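Local coordinates for protein transcriptional repressor (Vibrio fischeri, PDB 3KV1) that probably represses transcription as a DNA-binding SorC-family regulator whose sugar-binding domain is thought to sense a carbohydrate-like effector, at residues R38-N50 against Q65-V77. Residues are numbered along the deposited sequence; the frame is centred on the assembly and turned at random. Where two conformers were deposited one is given.
Sequences RKQVAALVSSYLN and QNVAAVADHAGIV
V70 packs as a knob into a hole formed by A42, V45, S46 and L49 of helix 34-52. Its CG2 lies 3.8 Å from V45 CG1, and its CG1 faces L49 CD1 more loosely. Beside it, A42 CB meets A69 CB at 3.5 Å, tighter than usual for two carbons. The helix axes come within 8.2 Å, consistent with the small A42 and A69 at this point, and cross at -60°.

Beyond V70, chi1 of H73 (174°, ring anti to the backbone N) carries the ring across to helix 34-52, and its rotation about CB-CG turns one face to A43. A43 CA sits 3.8 Å from the ring centroid, almost on the ring normal, a CH-pi contact. Water joins the ring nitrogens to the neighbouring helix: one molecule links ND1 to K39 O, and another A43 O to NE2, the latter bond weak. S46 OG lies against H73 CD2 at 3.5 Å, but its hydrogen bond is to K110. Further on, N50 OD1 touches V77 CA and accepts a hydrogen bond from T78 N.

The R38 end is looser and more open to solvent, though the H73 side is water-bridged too. R38 has two conformers. In the one described here, Q65 lies over one face of its guanidinium, with CB toward the rim. The two planes are tilted 33° apart, so they do not stack flat. R38 NH2 is 3.4 Å from Q65 OE1, at too poor an angle for a hydrogen bond. A water instead bridges R38 NH1 and N66 OD1. No direct hydrogen bond crosses between the two segments.

Strand 58-61 connects the two helices and pairs in parallel with 83-86 and 151-158. Such helices beside a largely parallel sheet are typical of a Rossmann-like fold, consistent with the putative sugar-binding domain of SorC regulators.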
loop_
_atom_site.group_PDB
_atom_site.type_symbol
_atom_site.label_atom_id
_atom_site.label_comp_id
_atom_site.label_asym_id
_atom_site.label_seq_id
_atom_site.Cartn_x
_atom_site.Cartn_y
_atom_site.Cartn_z
ATOM N N ARG A 38 -20.245 1.520 -17.632
ATOM C CA ARG A 38 -19.420 0.927 -16.559
ATOM C C ARG A 38 -20.171 0.838 -15.244
ATOM O O ARG A 38 -19.991 -0.116 -14.473
ATOM C CB ARG A 38 -18.144 1.735 -16.333
ATOM C CG ARG A 38 -17.035 1.472 -17.351
ATOM C CD ARG A 38 -15.715 2.046 -16.827
ATOM N NE ARG A 38 -15.756 3.501 -16.731
ATOM C CZ ARG A 38 -15.267 4.321 -17.651
ATOM N NH1 ARG A 38 -14.696 3.822 -18.738
ATOM N NH2 ARG A 38 -15.353 5.636 -17.489
ATOM N N LYS A 39 -20.995 1.845 -14.970
ATOM C CA LYS A 39 -21.777 1.849 -13.745
ATOM C C LYS A 39 -22.769 0.713 -13.742
ATOM O O LYS A 39 -22.996 0.091 -12.703
ATOM C CB LYS A 39 -22.550 3.140 -13.609
ATOM C CG LYS A 39 -21.665 4.293 -13.177
ATOM C CD LYS A 39 -22.502 5.580 -13.132
ATOM C CE LYS A 39 -21.782 6.695 -12.381
ATOM N NZ LYS A 39 -22.682 7.888 -12.278
ATOM N N GLN A 40 -23.402 0.465 -14.893
ATOM C CA GLN A 40 -24.456 -0.545 -14.909
ATOM C C GLN A 40 -23.862 -1.956 -14.864
ATOM O O GLN A 40 -24.451 -2.853 -14.265
ATOM C CB GLN A 40 -25.387 -0.368 -16.118
ATOM C CG GLN A 40 -26.219 0.866 -16.029
ATOM C CD GLN A 40 -27.118 0.823 -14.826
ATOM O OE1 GLN A 40 -27.783 -0.182 -14.589
ATOM N NE2 GLN A 40 -27.119 1.895 -14.039
ATOM N N VAL A 41 -22.728 -2.144 -15.534
ATOM C CA VAL A 41 -21.985 -3.409 -15.459
ATOM C C VAL A 41 -21.520 -3.618 -14.009
ATOM O O VAL A 41 -21.625 -4.707 -13.446
ATOM C CB VAL A 41 -20.761 -3.364 -16.401
ATOM C CG1 VAL A 41 -19.812 -4.519 -16.129
ATOM C CG2 VAL A 41 -21.245 -3.403 -17.858
ATOM N N ALA A 42 -21.022 -2.553 -13.409
ATOM C CA ALA A 42 -20.537 -2.649 -12.032
ATOM C C ALA A 42 -21.675 -2.993 -11.063
ATOM O O ALA A 42 -21.444 -3.677 -10.044
ATOM C CB ALA A 42 -19.822 -1.377 -11.612
ATOM N N ALA A 43 -22.911 -2.595 -11.389
ATOM C CA ALA A 43 -24.039 -2.919 -10.508
ATOM C C ALA A 43 -24.279 -4.423 -10.447
ATOM O O ALA A 43 -24.583 -4.991 -9.391
ATOM C CB ALA A 43 -25.333 -2.197 -10.967
ATOM N N LEU A 44 -24.129 -5.080 -11.584
ATOM C CA LEU A 44 -24.417 -6.496 -11.632
ATOM C C LEU A 44 -23.286 -7.223 -10.917
ATOM O O LEU A 44 -23.522 -8.208 -10.216
ATOM C CB LEU A 44 -24.465 -6.957 -13.093
ATOM C CG LEU A 44 -25.600 -6.303 -13.910
ATOM C CD1 LEU A 44 -25.525 -6.835 -15.344
ATOM C CD2 LEU A 44 -26.970 -6.590 -13.290
ATOM N N VAL A 45 -22.064 -6.753 -11.112
ATOM C CA VAL A 45 -20.923 -7.417 -10.429
ATOM C C VAL A 45 -21.006 -7.231 -8.899
ATOM O O VAL A 45 -20.702 -8.160 -8.122
ATOM C CB VAL A 45 -19.577 -6.903 -10.966
ATOM C CG1 VAL A 45 -18.412 -7.508 -10.145
ATOM C CG2 VAL A 45 -19.448 -7.275 -12.443
ATOM N N SER A 46 -21.434 -6.045 -8.462
ATOM C CA SER A 46 -21.580 -5.733 -7.020
ATOM C C SER A 46 -22.553 -6.707 -6.347
ATOM O O SER A 46 -22.304 -7.223 -5.244
ATOM C CB SER A 46 -22.074 -4.294 -6.813
ATOM O OG SER A 46 -22.228 -3.983 -5.419
ATOM N N SER A 47 -23.673 -6.940 -7.017
ATOM C CA SER A 47 -24.669 -7.859 -6.521
ATOM C C SER A 47 -24.157 -9.297 -6.499
ATOM O O SER A 47 -24.403 -10.029 -5.529
ATOM C CB SER A 47 -25.947 -7.758 -7.351
ATOM O OG SER A 47 -26.846 -8.721 -6.867
ATOM N N TYR A 48 -23.466 -9.703 -7.567
ATOM C CA TYR A 48 -22.854 -11.029 -7.635
ATOM C C TYR A 48 -21.892 -11.214 -6.438
ATOM O O TYR A 48 -21.937 -12.236 -5.753
ATOM C CB TYR A 48 -22.141 -11.249 -8.995
ATOM C CG TYR A 48 -21.199 -12.447 -9.000
ATOM C CD1 TYR A 48 -21.666 -13.721 -9.297
ATOM C CD2 TYR A 48 -19.854 -12.286 -8.699
ATOM C CE1 TYR A 48 -20.785 -14.821 -9.284
ATOM C CE2 TYR A 48 -18.982 -13.356 -8.698
ATOM C CZ TYR A 48 -19.459 -14.614 -8.972
ATOM O OH TYR A 48 -18.562 -15.669 -8.934
ATOM N N LEU A 49 -21.022 -10.241 -6.188
ATOM C CA LEU A 49 -20.110 -10.356 -5.043
ATOM C C LEU A 49 -20.855 -10.348 -3.715
ATOM O O LEU A 49 -20.520 -11.105 -2.783
ATOM C CB LEU A 49 -19.090 -9.234 -5.036
ATOM C CG LEU A 49 -18.041 -9.318 -6.151
ATOM C CD1 LEU A 49 -17.127 -8.096 -6.032
ATOM C CD2 LEU A 49 -17.215 -10.600 -6.012
ATOM N N ASN A 50 -21.885 -9.521 -3.626
ATOM C CA ASN A 50 -22.684 -9.494 -2.391
ATOM C C ASN A 50 -23.193 -10.881 -2.013
ATOM O O ASN A 50 -23.164 -11.274 -0.833
ATOM C CB ASN A 50 -23.889 -8.548 -2.576
ATOM C CG ASN A 50 -24.714 -8.398 -1.313
ATOM O OD1 ASN A 50 -24.179 -8.302 -0.212
ATOM N ND2 ASN A 50 -26.038 -8.348 -1.476
ATOM N N GLN A 65 -10.520 1.572 -14.559
ATOM C CA GLN A 65 -11.878 2.097 -14.409
ATOM C C GLN A 65 -13.000 1.064 -14.320
ATOM O O GLN A 65 -13.987 1.297 -13.612
ATOM C CB GLN A 65 -12.166 3.090 -15.532
ATOM C CG GLN A 65 -11.255 4.288 -15.478
ATOM C CD GLN A 65 -11.503 5.228 -16.644
ATOM O OE1 GLN A 65 -12.185 6.245 -16.500
ATOM N NE2 GLN A 65 -10.973 4.873 -17.814
ATOM N N ASN A 66 -12.888 -0.057 -15.039
ATOM C CA ASN A 66 -13.961 -1.064 -14.971
ATOM C C ASN A 66 -14.044 -1.602 -13.540
ATOM O O ASN A 66 -15.115 -1.669 -12.936
ATOM C CB ASN A 66 -13.699 -2.216 -15.944
ATOM C CG ASN A 66 -13.735 -1.779 -17.411
ATOM O OD1 ASN A 66 -14.654 -1.090 -17.824
ATOM N ND2 ASN A 66 -12.738 -2.197 -18.202
ATOM N N VAL A 67 -12.886 -1.957 -12.981
ATOM C CA VAL A 67 -12.842 -2.513 -11.620
ATOM C C VAL A 67 -13.248 -1.466 -10.572
ATOM O O VAL A 67 -14.018 -1.753 -9.639
ATOM C CB VAL A 67 -11.434 -3.109 -11.325
ATOM C CG1 VAL A 67 -11.357 -3.706 -9.895
ATOM C CG2 VAL A 67 -11.093 -4.171 -12.383
ATOM N N ALA A 68 -12.777 -0.236 -10.754
ATOM C CA ALA A 68 -13.056 0.825 -9.779
ATOM C C ALA A 68 -14.563 1.062 -9.669
ATOM O O ALA A 68 -15.078 1.323 -8.571
ATOM C CB ALA A 68 -12.348 2.120 -10.169
ATOM N N ALA A 69 -15.269 0.933 -10.790
ATOM C CA ALA A 69 -16.732 1.133 -10.794
ATOM C C ALA A 69 -17.445 0.190 -9.795
ATOM O O ALA A 69 -18.470 0.560 -9.229
ATOM C CB ALA A 69 -17.312 0.949 -12.219
ATOM N N VAL A 70 -16.892 -1.010 -9.577
ATOM C CA VAL A 70 -17.524 -1.966 -8.636
ATOM C C VAL A 70 -17.371 -1.439 -7.210
ATOM O O VAL A 70 -18.288 -1.512 -6.411
ATOM C CB VAL A 70 -16.893 -3.376 -8.761
ATOM C CG1 VAL A 70 -17.513 -4.353 -7.746
ATOM C CG2 VAL A 70 -17.029 -3.919 -10.240
ATOM N N ALA A 71 -16.206 -0.886 -6.908
ATOM C CA ALA A 71 -15.991 -0.328 -5.575
ATOM C C ALA A 71 -16.848 0.903 -5.339
ATOM O O ALA A 71 -17.305 1.154 -4.226
ATOM C CB ALA A 71 -14.495 -0.021 -5.371
ATOM N N ASP A 72 -17.130 1.638 -6.411
ATOM C CA ASP A 72 -17.856 2.891 -6.298
ATOM C C ASP A 72 -19.365 2.714 -6.409
ATOM O O ASP A 72 -20.116 3.658 -6.191
ATOM C CB ASP A 72 -17.344 3.897 -7.338
ATOM C CG ASP A 72 -15.875 4.281 -7.100
ATOM O OD1 ASP A 72 -15.388 4.114 -5.954
ATOM O OD2 ASP A 72 -15.204 4.742 -8.055
ATOM N N HIS A 73 -19.822 1.505 -6.725
ATOM C CA HIS A 73 -21.255 1.303 -6.884
ATOM C C HIS A 73 -21.930 1.454 -5.520
ATOM O O HIS A 73 -21.527 0.797 -4.554
ATOM C CB HIS A 73 -21.574 -0.067 -7.460
ATOM C CG HIS A 73 -23.040 -0.362 -7.490
ATOM N ND1 HIS A 73 -23.893 0.211 -8.406
ATOM C CD2 HIS A 73 -23.810 -1.131 -6.681
ATOM C CE1 HIS A 73 -25.125 -0.210 -8.178
ATOM N NE2 HIS A 73 -25.096 -1.040 -7.147
ATOM N N ALA A 74 -22.956 2.297 -5.442
ATOM C CA ALA A 74 -23.557 2.580 -4.130
ATOM C C ALA A 74 -24.758 1.705 -3.757
ATOM O O ALA A 74 -25.747 2.195 -3.219
ATOM C CB ALA A 74 -23.928 4.061 -4.037
ATOM N N GLY A 75 -24.687 0.414 -4.031
ATOM C CA GLY A 75 -25.781 -0.465 -3.669
ATOM C C GLY A 75 -25.639 -0.981 -2.241
ATOM O O GLY A 75 -24.617 -0.781 -1.587
ATOM N N ILE A 76 -26.673 -1.648 -1.751
ATOM C CA ILE A 76 -26.651 -2.260 -0.424
ATOM C C ILE A 76 -25.984 -3.616 -0.479
ATOM O O ILE A 76 -26.405 -4.487 -1.252
ATOM C CB ILE A 76 -28.066 -2.567 0.041
ATOM C CG1 ILE A 76 -28.837 -1.268 0.245
ATOM C CG2 ILE A 76 -28.044 -3.413 1.355
ATOM C CD1 ILE A 76 -30.297 -1.513 0.596
ATOM N N VAL A 77 -24.963 -3.803 0.345
ATOM C CA VAL A 77 -24.350 -5.110 0.475
ATOM C C VAL A 77 -24.257 -5.481 1.955
ATOM O O VAL A 77 -24.135 -4.621 2.847
ATOM C CB VAL A 77 -22.963 -5.162 -0.196
ATOM C CG1 VAL A 77 -23.068 -4.845 -1.694
ATOM C CG2 VAL A 77 -22.011 -4.216 0.502
HETATM O O HOH W 1 -14.297 1.091 -19.946
HETATM O O HOH W 2 -22.635 1.549 -10.463
HETATM O O HOH W 3 -26.378 -4.085 -7.317
#